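Local coordinates for hydroxyindole o-methyltransferase (PDB 4A6D), which catalyses the transfer of a methyl group from S-adenosylmethionine to N-acetylserotonin, giving melatonin, at residues E140-F143 and T144-R148; E126-Q130 and Y131-F135; F209-P212 and E213-W216. All coordinates share one frame; numbering follows the deposited sequence.

Contact 1 of 3, residues E140-F143 and T144-R148; sequences EELF and TAIYR. With SAM (S-adenosylmethionine), chain D.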
ATOM      1  N   GLU A 140     -14.619  21.427  -6.938  1.00121.48           N
ATOM      2  CA  GLU A 140     -15.499  21.843  -8.054  1.00121.59           C
ATOM      3  C   GLU A 140     -14.738  22.339  -9.313  1.00121.92           C
ATOM      4  O   GLU A 140     -15.235  22.234 -10.437  1.00120.09           O
ATOM      5  CB  GLU A 140     -16.575  22.830  -7.586  1.00126.34           C
ATOM      6  CG  GLU A 140     -17.630  22.177  -6.704  1.00142.74           C
ATOM      7  CD  GLU A 140     -18.807  23.060  -6.334  1.00177.65           C
ATOM      8  OE1 GLU A 140     -19.432  23.646  -7.249  1.00174.92           O
ATOM      9  OE2 GLU A 140     -19.116  23.152  -5.123  1.00181.55           O
ATOM     10  N   GLU A 141     -13.520  22.858  -9.087  1.00117.59           N
ATOM     11  CA  GLU A 141     -12.499  23.281 -10.045  1.00115.49           C
ATOM     12  C   GLU A 141     -11.316  22.378  -9.616  1.00117.47           C
ATOM     13  O   GLU A 141     -10.779  22.559  -8.511  1.00119.17           O
ATOM     14  CB  GLU A 141     -12.157  24.780  -9.873  1.00118.55           C
ATOM     15  CG  GLU A 141     -13.353  25.732  -9.929  1.00133.74           C
ATOM     16  CD  GLU A 141     -13.909  26.112 -11.295  1.00153.02           C
ATOM     17  OE1 GLU A 141     -13.275  25.780 -12.327  1.00146.55           O
ATOM     18  OE2 GLU A 141     -14.977  26.768 -11.330  1.00132.65           O
ATOM     19  N   LEU A 142     -11.010  21.328 -10.417  1.00109.62           N
ATOM     20  CA  LEU A 142     -10.003  20.295 -10.109  1.00106.46           C
ATOM     21  C   LEU A 142      -8.642  20.748  -9.560  1.00109.71           C
ATOM     22  O   LEU A 142      -8.205  20.248  -8.511  1.00109.35           O
ATOM     23  CB  LEU A 142      -9.838  19.310 -11.280  1.00103.76           C
ATOM     24  CG  LEU A 142      -8.993  18.040 -11.043  1.00105.36           C
ATOM     25  CD1 LEU A 142      -9.498  17.235  -9.818  1.00105.73           C
ATOM     26  CD2 LEU A 142      -8.915  17.202 -12.315  1.00101.66           C
ATOM     27  N   PHE A 143      -7.984  21.685 -10.266  1.00105.64           N
ATOM     28  CA  PHE A 143      -6.659  22.183  -9.905  1.00105.17           C
ATOM     29  C   PHE A 143      -6.554  23.123  -8.668  1.00111.15           C
ATOM     30  O   PHE A 143      -5.478  23.175  -8.062  1.00111.56           O
ATOM     31  CB  PHE A 143      -5.831  22.604 -11.145  1.00104.96           C
ATOM     32  CG  PHE A 143      -5.270  21.396 -11.871  1.00103.22           C
ATOM     33  CD1 PHE A 143      -4.072  20.813 -11.465  1.00103.71           C
ATOM     34  CD2 PHE A 143      -5.975  20.796 -12.911  1.00103.35           C
ATOM     35  CE1 PHE A 143      -3.558  19.691 -12.128  1.00103.77           C
ATOM     36  CE2 PHE A 143      -5.467  19.664 -13.560  1.00101.78           C
ATOM     37  CZ  PHE A 143      -4.265  19.121 -13.162  1.00100.16           C
ATOM     38  N   THR A 144      -7.664  23.774  -8.225  1.00108.31           N
ATOM     39  CA  THR A 144      -7.611  24.564  -6.977  1.00110.62           C
ATOM     40  C   THR A 144      -7.543  23.601  -5.773  1.00113.57           C
ATOM     41  O   THR A 144      -6.965  23.943  -4.733  1.00115.24           O
ATOM     42  CB  THR A 144      -8.711  25.664  -6.858  1.00122.39           C
ATOM     43  OG1 THR A 144     -10.011  25.083  -6.707  1.00126.74           O
ATOM     44  CG2 THR A 144      -8.681  26.681  -7.995  1.00116.54           C
ATOM     45  N   ALA A 145      -8.106  22.380  -5.941  1.00108.16           N
ATOM     46  CA  ALA A 145      -8.065  21.306  -4.942  1.00108.06           C
ATOM     47  C   ALA A 145      -6.662  20.654  -4.938  1.00110.48           C
ATOM     48  O   ALA A 145      -6.124  20.375  -3.860  1.00110.32           O
ATOM     49  CB  ALA A 145      -9.127  20.265  -5.245  1.00107.87           C
ATOM     50  N   ILE A 146      -6.072  20.442  -6.153  1.00105.07           N
ATOM     51  CA  ILE A 146      -4.723  19.885  -6.374  1.00102.98           C
ATOM     52  C   ILE A 146      -3.630  20.885  -5.874  1.00109.73           C
ATOM     53  O   ILE A 146      -2.665  20.448  -5.242  1.00109.01           O
ATOM     54  CB  ILE A 146      -4.533  19.430  -7.861  1.00102.96           C
ATOM     55  CG1 ILE A 146      -5.451  18.226  -8.190  1.00101.45           C
ATOM     56  CG2 ILE A 146      -3.064  19.131  -8.194  1.00101.50           C
ATOM     57  CD1 ILE A 146      -5.584  17.870  -9.659  1.00104.25           C
ATOM     58  N   TYR A 147      -3.786  22.213  -6.153  1.00108.30           N
ATOM     59  CA  TYR A 147      -2.855  23.259  -5.691  1.00110.56           C
ATOM     60  C   TYR A 147      -3.484  24.034  -4.512  1.00118.11           C
ATOM     61  O   TYR A 147      -3.634  25.261  -4.559  1.00119.09           O
ATOM     62  CB  TYR A 147      -2.443  24.219  -6.830  1.00112.31           C
ATOM     63  CG  TYR A 147      -2.046  23.588  -8.149  1.00112.18           C
ATOM     64  CD1 TYR A 147      -1.158  22.516  -8.194  1.00112.94           C
ATOM     65  CD2 TYR A 147      -2.479  24.125  -9.357  1.00112.11           C
ATOM     66  CE1 TYR A 147      -0.754  21.963  -9.407  1.00111.99           C
ATOM     67  CE2 TYR A 147      -2.090  23.571 -10.578  1.00110.92           C
ATOM     68  CZ  TYR A 147      -1.217  22.497 -10.597  1.00116.88           C
ATOM     69  OH  TYR A 147      -0.821  21.949 -11.795  1.00116.05           O
ATOM     70  N   ARG A 148      -3.853  23.296  -3.447  1.00116.49           N
ATOM     71  CA  ARG A 148      -4.480  23.839  -2.237  1.00119.31           C
ATOM     72  C   ARG A 148      -3.599  24.818  -1.419  1.00126.79           C
ATOM     73  O   ARG A 148      -4.122  25.515  -0.542  1.00129.88           O
ATOM     74  CB  ARG A 148      -5.152  22.734  -1.382  1.00119.20           C
ATOM     75  CG  ARG A 148      -4.356  21.444  -1.197  1.00124.07           C
ATOM     76  CD  ARG A 148      -5.139  20.416  -0.394  1.00135.84           C
ATOM     77  NE  ARG A 148      -4.308  19.269  -0.012  1.00147.87           N
ATOM     78  CZ  ARG A 148      -3.611  19.184   1.119  1.00167.19           C
ATOM     79  NH1 ARG A 148      -3.642  20.175   2.004  1.00163.42           N
ATOM     80  NH2 ARG A 148      -2.876  18.109   1.372  1.00150.24           N
TER
HETATM   81  N   SAM D1350       2.298  18.043 -18.810  1.00 73.56           N
HETATM   82  CA  SAM D1350       2.906  17.900 -17.469  1.00 76.92           C
HETATM   83  C   SAM D1350       3.554  16.541 -17.132  1.00 78.77           C
HETATM   84  O   SAM D1350       3.127  15.552 -17.692  1.00 76.97           O
HETATM   85  OXT SAM D1350       4.508  16.400 -16.301  1.00 79.06           O
HETATM   86  CB  SAM D1350       1.856  18.318 -16.470  1.00 76.77           C
HETATM   87  CG  SAM D1350       0.686  17.333 -16.359  1.00 75.90           C
HETATM   88  SD  SAM D1350      -0.423  17.926 -15.030  1.00 77.34           S
HETATM   89  CE  SAM D1350      -1.361  16.484 -14.731  1.00 78.99           C
HETATM   90  C5' SAM D1350      -1.740  18.807 -15.930  1.00 75.87           C
HETATM   91  C4' SAM D1350      -1.196  20.223 -16.168  1.00 75.67           C
HETATM   92  O4' SAM D1350      -2.268  20.929 -16.766  1.00 75.37           O
HETATM   93  C3' SAM D1350      -0.834  20.969 -14.826  1.00 77.71           C
HETATM   94  O3' SAM D1350       0.480  21.549 -14.891  1.00 80.44           O
HETATM   95  C2' SAM D1350      -1.999  22.005 -14.697  1.00 77.56           C
HETATM   96  O2' SAM D1350      -1.727  23.232 -14.019  1.00 77.97           O
HETATM   97  C1' SAM D1350      -2.328  22.254 -16.180  1.00 76.19           C
HETATM   98  N9  SAM D1350      -3.684  22.809 -16.377  1.00 76.10           N
HETATM   99  C8  SAM D1350      -4.861  22.354 -15.788  1.00 75.99           C
HETATM  100  N7  SAM D1350      -5.867  23.068 -16.196  1.00 76.58           N
HETATM  101  C5  SAM D1350      -5.405  24.077 -17.033  1.00 76.67           C
HETATM  102  C6  SAM D1350      -5.981  25.146 -17.745  1.00 76.40           C
HETATM  103  N6  SAM D1350      -7.327  25.297 -17.722  1.00 76.57           N
HETATM  104  N1  SAM D1350      -5.180  25.947 -18.536  1.00 76.44           N
HETATM  105  C2  SAM D1350      -3.848  25.801 -18.561  1.00 76.17           C
HETATM  106  N3  SAM D1350      -3.273  24.798 -17.881  1.00 76.08           N
HETATM  107  C4  SAM D1350      -3.988  23.901 -17.173  1.00 76.49           C

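Contact 2 of 3, residues E126-Q130 and Y131-F135; sequences EGRNQ and YLETF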
ATOM      1  N   GLU A 126     -19.483   5.758  -5.401  1.00 93.20           N
ATOM      2  CA  GLU A 126     -20.080   6.979  -5.942  1.00 94.51           C
ATOM      3  C   GLU A 126     -19.699   7.324  -7.351  1.00 99.88           C
ATOM      4  O   GLU A 126     -20.401   8.122  -7.989  1.00103.50           O
ATOM      5  CB  GLU A 126     -19.781   8.172  -5.013  1.00 96.35           C
ATOM      6  CG  GLU A 126     -20.414   8.057  -3.629  1.00111.14           C
ATOM      7  CD  GLU A 126     -19.656   8.717  -2.490  1.00141.04           C
ATOM      8  OE1 GLU A 126     -19.142   9.844  -2.687  1.00138.88           O
ATOM      9  OE2 GLU A 126     -19.603   8.119  -1.389  1.00136.36           O
ATOM     10  N   GLY A 127     -18.570   6.800  -7.814  1.00 92.38           N
ATOM     11  CA  GLY A 127     -18.052   7.094  -9.142  1.00 89.65           C
ATOM     12  C   GLY A 127     -17.472   8.489  -9.249  1.00 92.64           C
ATOM     13  O   GLY A 127     -17.459   9.070 -10.343  1.00 92.44           O
ATOM     14  N   ARG A 128     -16.948   9.024  -8.129  1.00 88.16           N
ATOM     15  CA  ARG A 128     -16.367  10.372  -8.111  1.00 87.62           C
ATOM     16  C   ARG A 128     -15.131  10.504  -7.194  1.00 88.28           C
ATOM     17  O   ARG A 128     -14.943   9.676  -6.300  1.00 87.74           O
ATOM     18  CB  ARG A 128     -17.456  11.436  -7.772  1.00 92.18           C
ATOM     19  CG  ARG A 128     -18.007  11.347  -6.345  1.00106.38           C
ATOM     20  CD  ARG A 128     -18.978  12.463  -6.024  1.00120.40           C
ATOM     21  NE  ARG A 128     -20.356  11.973  -5.946  1.00132.54           N
ATOM     22  CZ  ARG A 128     -21.099  11.980  -4.844  1.00149.29           C
ATOM     23  NH1 ARG A 128     -20.613  12.470  -3.710  1.00139.51           N
ATOM     24  NH2 ARG A 128     -22.338  11.509  -4.872  1.00138.09           N
ATOM     25  N   ASN A 129     -14.318  11.569  -7.401  1.00 83.28           N
ATOM     26  CA  ASN A 129     -13.144  11.868  -6.582  1.00 82.75           C
ATOM     27  C   ASN A 129     -13.479  12.265  -5.123  1.00 91.22           C
ATOM     28  O   ASN A 129     -14.616  12.641  -4.830  1.00 92.71           O
ATOM     29  CB  ASN A 129     -12.223  12.862  -7.257  1.00 80.38           C
ATOM     30  CG  ASN A 129     -12.644  14.312  -7.224  1.00 95.34           C
ATOM     31  OD1 ASN A 129     -12.703  14.941  -6.164  1.00 96.79           O
ATOM     32  ND2 ASN A 129     -12.770  14.915  -8.397  1.00 81.89           N
ATOM     33  N   GLN A 130     -12.484  12.169  -4.220  1.00 88.53           N
ATOM     34  CA  GLN A 130     -12.676  12.378  -2.789  1.00 90.02           C
ATOM     35  C   GLN A 130     -11.839  13.488  -2.128  1.00 97.01           C
ATOM     36  O   GLN A 130     -11.505  13.353  -0.953  1.00 97.61           O
ATOM     37  CB  GLN A 130     -12.495  11.043  -2.026  1.00 90.49           C
ATOM     38  CG  GLN A 130     -13.091   9.808  -2.686  1.00 98.15           C
ATOM     39  CD  GLN A 130     -14.591   9.784  -2.631  1.00109.44           C
ATOM     40  OE1 GLN A 130     -15.284  10.245  -3.536  1.00110.04           O
ATOM     41  NE2 GLN A 130     -15.124   9.214  -1.582  1.00 91.99           N
ATOM     42  N   TYR A 131     -11.520  14.577  -2.832  1.00 95.88           N
ATOM     43  CA  TYR A 131     -10.748  15.663  -2.209  1.00 98.07           C
ATOM     44  C   TYR A 131     -11.485  16.305  -1.024  1.00107.53           C
ATOM     45  O   TYR A 131     -10.849  16.641  -0.017  1.00108.67           O
ATOM     46  CB  TYR A 131     -10.347  16.736  -3.236  1.00 99.00           C
ATOM     47  CG  TYR A 131      -9.075  16.406  -3.980  1.00 99.10           C
ATOM     48  CD1 TYR A 131      -7.825  16.641  -3.408  1.00101.05           C
ATOM     49  CD2 TYR A 131      -9.114  15.893  -5.272  1.00 99.07           C
ATOM     50  CE1 TYR A 131      -6.646  16.313  -4.081  1.00100.79           C
ATOM     51  CE2 TYR A 131      -7.943  15.600  -5.971  1.00 98.95           C
ATOM     52  CZ  TYR A 131      -6.711  15.799  -5.367  1.00110.44           C
ATOM     53  OH  TYR A 131      -5.567  15.514  -6.075  1.00117.04           O
ATOM     54  N   LEU A 132     -12.819  16.459  -1.135  1.00106.49           N
ATOM     55  CA  LEU A 132     -13.618  17.024  -0.054  1.00109.68           C
ATOM     56  C   LEU A 132     -13.678  16.065   1.152  1.00113.79           C
ATOM     57  O   LEU A 132     -13.597  16.521   2.299  1.00116.38           O
ATOM     58  CB  LEU A 132     -15.033  17.411  -0.530  1.00111.58           C
ATOM     59  CG  LEU A 132     -15.843  18.270   0.470  1.00120.50           C
ATOM     60  CD1 LEU A 132     -15.768  19.743   0.131  1.00122.27           C
ATOM     61  CD2 LEU A 132     -17.288  17.806   0.566  1.00124.99           C
ATOM     62  N   GLU A 133     -13.794  14.744   0.895  1.00107.11           N
ATOM     63  CA  GLU A 133     -13.890  13.733   1.965  1.00106.52           C
ATOM     64  C   GLU A 133     -12.555  13.452   2.640  1.00105.72           C
ATOM     65  O   GLU A 133     -12.547  12.982   3.766  1.00106.37           O
ATOM     66  CB  GLU A 133     -14.524  12.424   1.449  1.00107.11           C
ATOM     67  CG  GLU A 133     -15.921  12.577   0.857  1.00119.96           C
ATOM     68  CD  GLU A 133     -16.049  12.858  -0.634  1.00130.07           C
ATOM     69  OE1 GLU A 133     -15.323  13.737  -1.159  1.00122.11           O
ATOM     70  OE2 GLU A 133     -16.947  12.252  -1.261  1.00118.24           O
ATOM     71  N   THR A 134     -11.433  13.727   1.949  1.00 99.28           N
ATOM     72  CA  THR A 134     -10.072  13.468   2.433  1.00 97.56           C
ATOM     73  C   THR A 134      -9.405  14.704   3.016  1.00103.49           C
ATOM     74  O   THR A 134      -8.780  14.601   4.071  1.00102.76           O
ATOM     75  CB  THR A 134      -9.166  12.889   1.306  1.00 92.01           C
ATOM     76  OG1 THR A 134      -9.892  11.969   0.502  1.00 87.71           O
ATOM     77  CG2 THR A 134      -7.925  12.221   1.839  1.00 84.92           C
ATOM     78  N   PHE A 135      -9.450  15.836   2.287  1.00102.52           N
ATOM     79  CA  PHE A 135      -8.752  17.053   2.686  1.00105.01           C
ATOM     80  C   PHE A 135      -9.625  18.202   3.174  1.00115.56           C
ATOM     81  O   PHE A 135      -9.084  19.202   3.658  1.00116.24           O
ATOM     82  CB  PHE A 135      -7.809  17.516   1.558  1.00104.85           C
ATOM     83  CG  PHE A 135      -6.783  16.488   1.133  1.00103.86           C
ATOM     84  CD1 PHE A 135      -5.659  16.236   1.913  1.00106.31           C
ATOM     85  CD2 PHE A 135      -6.923  15.797  -0.068  1.00103.67           C
ATOM     86  CE1 PHE A 135      -4.708  15.294   1.512  1.00105.22           C
ATOM     87  CE2 PHE A 135      -5.966  14.863  -0.472  1.00104.21           C
ATOM     88  CZ  PHE A 135      -4.868  14.615   0.323  1.00102.60           C
TER
HETATM   89  O   HOH W   1     -14.220  15.959  -3.774  1.00 87.21           O

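Contact 3 of 3, residues F209-P212 and E213-W216; sequences FDIP and EVVW. With SAM (S-adenosylmethionine), chain D.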
ATOM      1  N   PHE A 209       2.629  26.335 -21.956  1.00 67.33           N
ATOM      2  CA  PHE A 209       1.354  26.956 -21.594  1.00 66.29           C
ATOM      3  C   PHE A 209       0.781  26.332 -20.321  1.00 69.88           C
ATOM      4  O   PHE A 209       0.634  25.117 -20.224  1.00 67.98           O
ATOM      5  CB  PHE A 209       0.339  26.870 -22.747  1.00 66.79           C
ATOM      6  CG  PHE A 209      -0.911  27.694 -22.542  1.00 68.57           C
ATOM      7  CD1 PHE A 209      -1.979  27.198 -21.797  1.00 69.68           C
ATOM      8  CD2 PHE A 209      -1.009  28.978 -23.065  1.00 71.27           C
ATOM      9  CE1 PHE A 209      -3.126  27.962 -21.608  1.00 72.63           C
ATOM     10  CE2 PHE A 209      -2.164  29.733 -22.893  1.00 72.30           C
ATOM     11  CZ  PHE A 209      -3.219  29.221 -22.176  1.00 71.72           C
ATOM     12  N   ASP A 210       0.448  27.165 -19.343  1.00 69.52           N
ATOM     13  CA  ASP A 210      -0.134  26.703 -18.086  1.00 69.13           C
ATOM     14  C   ASP A 210      -0.832  27.843 -17.359  1.00 76.57           C
ATOM     15  O   ASP A 210      -0.794  28.980 -17.830  1.00 77.02           O
ATOM     16  CB  ASP A 210       0.913  25.988 -17.200  1.00 70.63           C
ATOM     17  CG  ASP A 210       0.350  24.767 -16.482  1.00 79.82           C
ATOM     18  OD1 ASP A 210      -0.538  24.948 -15.618  1.00 82.71           O
ATOM     19  OD2 ASP A 210       0.834  23.629 -16.755  1.00 76.82           O
ATOM     20  N   ILE A 211      -1.493  27.532 -16.226  1.00 74.17           N
ATOM     21  CA  ILE A 211      -2.218  28.509 -15.425  1.00 75.37           C
ATOM     22  C   ILE A 211      -1.217  29.482 -14.784  1.00 81.77           C
ATOM     23  O   ILE A 211      -0.107  29.035 -14.429  1.00 81.46           O
ATOM     24  CB  ILE A 211      -3.178  27.834 -14.387  1.00 78.21           C
ATOM     25  CG1 ILE A 211      -2.414  27.069 -13.294  1.00 78.14           C
ATOM     26  CG2 ILE A 211      -4.232  26.957 -15.088  1.00 77.86           C
ATOM     27  CD1 ILE A 211      -3.162  26.842 -12.007  1.00 86.53           C
ATOM     28  N   PRO A 212      -1.602  30.796 -14.651  1.00 78.37           N
ATOM     29  CA  PRO A 212      -0.697  31.811 -14.070  1.00 80.80           C
ATOM     30  C   PRO A 212       0.130  31.440 -12.858  1.00 90.63           C
ATOM     31  O   PRO A 212       1.272  31.876 -12.782  1.00 94.60           O
ATOM     32  CB  PRO A 212      -1.645  32.953 -13.731  1.00 83.75           C
ATOM     33  CG  PRO A 212      -2.685  32.874 -14.800  1.00 86.00           C
ATOM     34  CD  PRO A 212      -2.879  31.419 -15.081  1.00 79.18           C
ATOM     35  N   GLU A 213      -0.447  30.676 -11.909  1.00 86.60           N
ATOM     36  CA  GLU A 213       0.186  30.234 -10.670  1.00 88.08           C
ATOM     37  C   GLU A 213       1.339  29.238 -10.930  1.00 91.00           C
ATOM     38  O   GLU A 213       2.346  29.257 -10.208  1.00 91.30           O
ATOM     39  CB  GLU A 213      -0.875  29.597  -9.742  1.00 89.74           C
ATOM     40  CG  GLU A 213      -2.037  30.528  -9.398  1.00107.25           C
ATOM     41  CD  GLU A 213      -3.292  30.434 -10.255  1.00131.67           C
ATOM     42  OE1 GLU A 213      -3.197  30.539 -11.505  1.00109.50           O
ATOM     43  OE2 GLU A 213      -4.384  30.290  -9.660  1.00138.35           O
ATOM     44  N   VAL A 214       1.177  28.361 -11.955  1.00 84.10           N
ATOM     45  CA  VAL A 214       2.183  27.370 -12.333  1.00 82.04           C
ATOM     46  C   VAL A 214       3.348  28.061 -13.047  1.00 86.89           C
ATOM     47  O   VAL A 214       4.500  27.830 -12.696  1.00 87.78           O
ATOM     48  CB  VAL A 214       1.578  26.174 -13.128  1.00 82.17           C
ATOM     49  CG1 VAL A 214       2.660  25.311 -13.779  1.00 80.03           C
ATOM     50  CG2 VAL A 214       0.684  25.325 -12.226  1.00 80.90           C
ATOM     51  N   VAL A 215       3.042  28.943 -13.994  1.00 85.14           N
ATOM     52  CA  VAL A 215       4.039  29.698 -14.764  1.00 87.04           C
ATOM     53  C   VAL A 215       4.974  30.518 -13.833  1.00 98.15           C
ATOM     54  O   VAL A 215       6.199  30.462 -13.998  1.00 99.09           O
ATOM     55  CB  VAL A 215       3.353  30.529 -15.884  1.00 89.52           C
ATOM     56  CG1 VAL A 215       4.325  31.489 -16.573  1.00 90.44           C
ATOM     57  CG2 VAL A 215       2.685  29.602 -16.906  1.00 86.21           C
ATOM     58  N   TRP A 216       4.390  31.189 -12.808  1.00 98.38           N
ATOM     59  CA  TRP A 216       5.103  32.013 -11.833  1.00101.93           C
ATOM     60  C   TRP A 216       6.029  31.141 -11.013  1.00105.13           C
ATOM     61  O   TRP A 216       7.216  31.446 -10.935  1.00106.38           O
ATOM     62  CB  TRP A 216       4.112  32.820 -10.974  1.00103.22           C
ATOM     63  CG  TRP A 216       4.730  33.762  -9.972  1.00108.89           C
ATOM     64  CD1 TRP A 216       4.922  33.526  -8.642  1.00113.69           C
ATOM     65  CD2 TRP A 216       5.152  35.117 -10.205  1.00111.99           C
ATOM     66  NE1 TRP A 216       5.443  34.647  -8.031  1.00117.29           N
ATOM     67  CE2 TRP A 216       5.613  35.631  -8.970  1.00119.65           C
ATOM     68  CE3 TRP A 216       5.187  35.950 -11.341  1.00113.82           C
ATOM     69  CZ2 TRP A 216       6.110  36.939  -8.839  1.00122.89           C
ATOM     70  CZ3 TRP A 216       5.663  37.254 -11.206  1.00118.93           C
ATOM     71  CH2 TRP A 216       6.129  37.731  -9.972  1.00123.17           C
TER
HETATM   72  N   SAM D1350       2.298  18.043 -18.810  1.00 73.56           N
HETATM   73  CA  SAM D1350       2.906  17.900 -17.469  1.00 76.92           C
HETATM   74  C   SAM D1350       3.554  16.541 -17.132  1.00 78.77           C
HETATM   75  O   SAM D1350       3.127  15.552 -17.692  1.00 76.97           O
HETATM   76  OXT SAM D1350       4.508  16.400 -16.301  1.00 79.06           O
HETATM   77  CB  SAM D1350       1.856  18.318 -16.470  1.00 76.77           C
HETATM   78  CG  SAM D1350       0.686  17.333 -16.359  1.00 75.90           C
HETATM   79  SD  SAM D1350      -0.423  17.926 -15.030  1.00 77.34           S
HETATM   80  CE  SAM D1350      -1.361  16.484 -14.731  1.00 78.99           C
HETATM   81  C5' SAM D1350      -1.740  18.807 -15.930  1.00 75.87           C
HETATM   82  C4' SAM D1350      -1.196  20.223 -16.168  1.00 75.67           C
HETATM   83  O4' SAM D1350      -2.268  20.929 -16.766  1.00 75.37           O
HETATM   84  C3' SAM D1350      -0.834  20.969 -14.826  1.00 77.71           C
HETATM   85  O3' SAM D1350       0.480  21.549 -14.891  1.00 80.44           O
HETATM   86  C2' SAM D1350      -1.999  22.005 -14.697  1.00 77.56           C
HETATM   87  O2' SAM D1350      -1.727  23.232 -14.019  1.00 77.97           O
HETATM   88  C1' SAM D1350      -2.328  22.254 -16.180  1.00 76.19           C
HETATM   89  N9  SAM D1350      -3.684  22.809 -16.377  1.00 76.10           N
HETATM   90  C8  SAM D1350      -4.861  22.354 -15.788  1.00 75.99           C
HETATM   91  N7  SAM D1350      -5.867  23.068 -16.196  1.00 76.58           N
HETATM   92  C5  SAM D1350      -5.405  24.077 -17.033  1.00 76.67           C
HETATM   93  C6  SAM D1350      -5.981  25.146 -17.745  1.00 76.40           C
HETATM   94  N6  SAM D1350      -7.327  25.297 -17.722  1.00 76.57           N
HETATM   95  N1  SAM D1350      -5.180  25.947 -18.536  1.00 76.44           N
HETATM   96  C2  SAM D1350      -3.848  25.801 -18.561  1.00 76.17           C
HETATM   97  N3  SAM D1350      -3.273  24.798 -17.881  1.00 76.08           N
HETATM   98  C4  SAM D1350      -3.988  23.901 -17.173  1.00 76.49           C

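Contact 1 of 3, residues E140-F143 and T144-R148
Leu-142 and Phe-143 begin the short helix 142-146 and pass their carbonyls to the turn ahead, Ile-146 N reaching Leu-142 O at 3.2 Å and Tyr-147 N reaching Phe-143 O at 2.7 Å, just where the chain leaves helical geometry. In front of this turn the carbonyl of Glu-141 is held by Thr-144, whose OG1 donates to Glu-141 O at 3.2 Å while its backbone N adds a weak bond to the same oxygen. The phenyl ring of Phe-143 is caught between protein and cofactor. Over one face, displaced from the middle, lies CD1 of Ile-146, a CH-pi contact 3.8 Å from the ring centroid of Phe-143; over the opposite face lies ribose carbon C2' of S-adenosylmethionine, while Phe-143 CD2 comes within 3.5 Å of C8 of the adenine. Ile-146 brings its methyl there on an extended branch, CG1 set anti to its own carbonyl carbon (chi1 -67°) and CD1 continuing nearly straight, and the same methyl also touches CG of Leu-142. The phenol of Tyr-147 passes Phe-143 obliquely, the two planes at 41°, with CZ of Tyr-147 3.4 Å from CD1 of Phe-143. Tyr-147 OH donates to ribose O2' at 2.7 Å, an oxygen lying in the plane of that ring at its edge. Replacing Phe-143 by an alanine would probably leave the Ile-146 methyl and the ribose without the ring that separates them, and take from the phenol of Tyr-147 the ring it lies against. Phe-156 of helix 150-161 also packs on Phe-143, Ile-146 and Tyr-147. Helix 142-146 thus forms one wall of the S-adenosylmethionine pocket, in a class I-like methyltransferase domain, supplying an aromatic surface and a hydroxyl for the ribose.

Contact 2 of 3, residues E126-Q130 and Y131-F135
The carbonyl oxygen of Gln-130 is gripped twice by Thr-134, through OG1 at 2.6 Å and through the backbone N at 2.9 Å. The amide comes nearly along the C=O axis, whereas the hydroxyl sits 37° above the carbonyl plane, so the two donors approach from different directions. Thr-134 can do this because its OG1 stands anti to its carbonyl carbon (chi1 -39°), folded back beside its own N and over the preceding turn. A second tie runs through a water, which donates to Asn-129 OD1 and accepts from Leu-132 N, each at 3.0 Å. It thereby serves an amide in the first turn that has no earlier helical carbonyl to reach. The other end of the Asn-129 side chain, ND2, is hydrogen-bonded to Thr-307 O, while OD1 also lies at the edge of the Tyr-131 ring. Together these bonds start helix 131-135, with Gln-130 in the N-cap position, after a loop that follows helix 120-126. Helix 120-126 gives way at Gly-127, whose positive phi glycine readily adopts. Charged groups gather on the outer side of the turn. Glu-133 bends at chi2 and folds its carboxylate back over Gln-130, placing OE1 3.4 Å from the Gln-130 CA. This brings Glu-133 OE2 within 3.6 Å of Glu-126 OE1, with the two carboxylates nearly coplanar, a pairing of like charges that would be expected to be costly. Arg-128 probably offsets it: NH1 makes a salt bridge to Glu-126 OE1 at 3.2 Å, although the oxygen lies well out of the guanidinium plane, so that charge alone holds the pair. Glu-133 OE2 stands farther off, 4.4 Å from Arg-128 NH1. On the inner side Tyr-131 packs against Gln-306, a substrate-binding residue, and against Ala-145 and Ile-146 of helix 142-146.

Contact 3 of 3, residues F209-P212 and E213-W216
Asp-210, at the end of strand 205-210, rests its carboxylate against Val-214, with OD1 3.5 Å from the Val-214 CB. The carboxylate takes both ribose hydroxyls of S-adenosylmethionine: O2' donates to Asp-210 OD1 at 2.6 Å and O3' to Asp-210 OD2 at 2.8 Å. Ile-211 N meets Asp-210 OD1 on its anti side, and Gly-189 N binds OD2, so backbone amides position the group from both oxygens. An acidic residue gripping the ribose here, at the end of the second strand, is characteristic of class I methyltransferases. Ile-211 is the N-cap of the helix that follows; its carbonyl oxygen receives Val-214 N at 2.9 Å and, more straight, Val-215 N at 3.2 Å. Ile-211 CG1 packs on Val-214 CG2, and Ile-211 CG2 lies 3.7 Å from N3 of the adenine. Pro-212 opens the helix, its O accepting from Trp-216 N, while Glu-213 curls OE1 back to the proline ring. Strand 205-210 lies between the parallel strands 182-186 and 230-234 of the mixed central sheet; Val-215 of helix 212-221 packs onto Phe-232 and Glu-234 of strand 230-234, and Val-214 meets Met-157 of helix 150-161.

All three contacts are local and lie in one methyltransferase domain; contacts 2 and 3 form helix starts, while contact 1 spans a whole short helix. Contact 1 is mainly buried and apolar, its aromatic side chains turned to the cofactor; contact 3 is partly buried, pairing a ribose-binding carboxylate with aliphatic packing at a strand-to-helix junction; contact 2 is also partly buried, relying on a carbonyl grip, a water and charges. Contacts 1 and 3 meet the same ribose O2' and touch each other through Tyr-147 CE2 and Val-214 CG2, 3.7 Å apart. Contact 2 touches contact 1 away from the cofactor, Tyr-131 OH lying 3.4 Å from Ile-146 CG1, but remains about 13 Å from contact 3 at the nearest atoms.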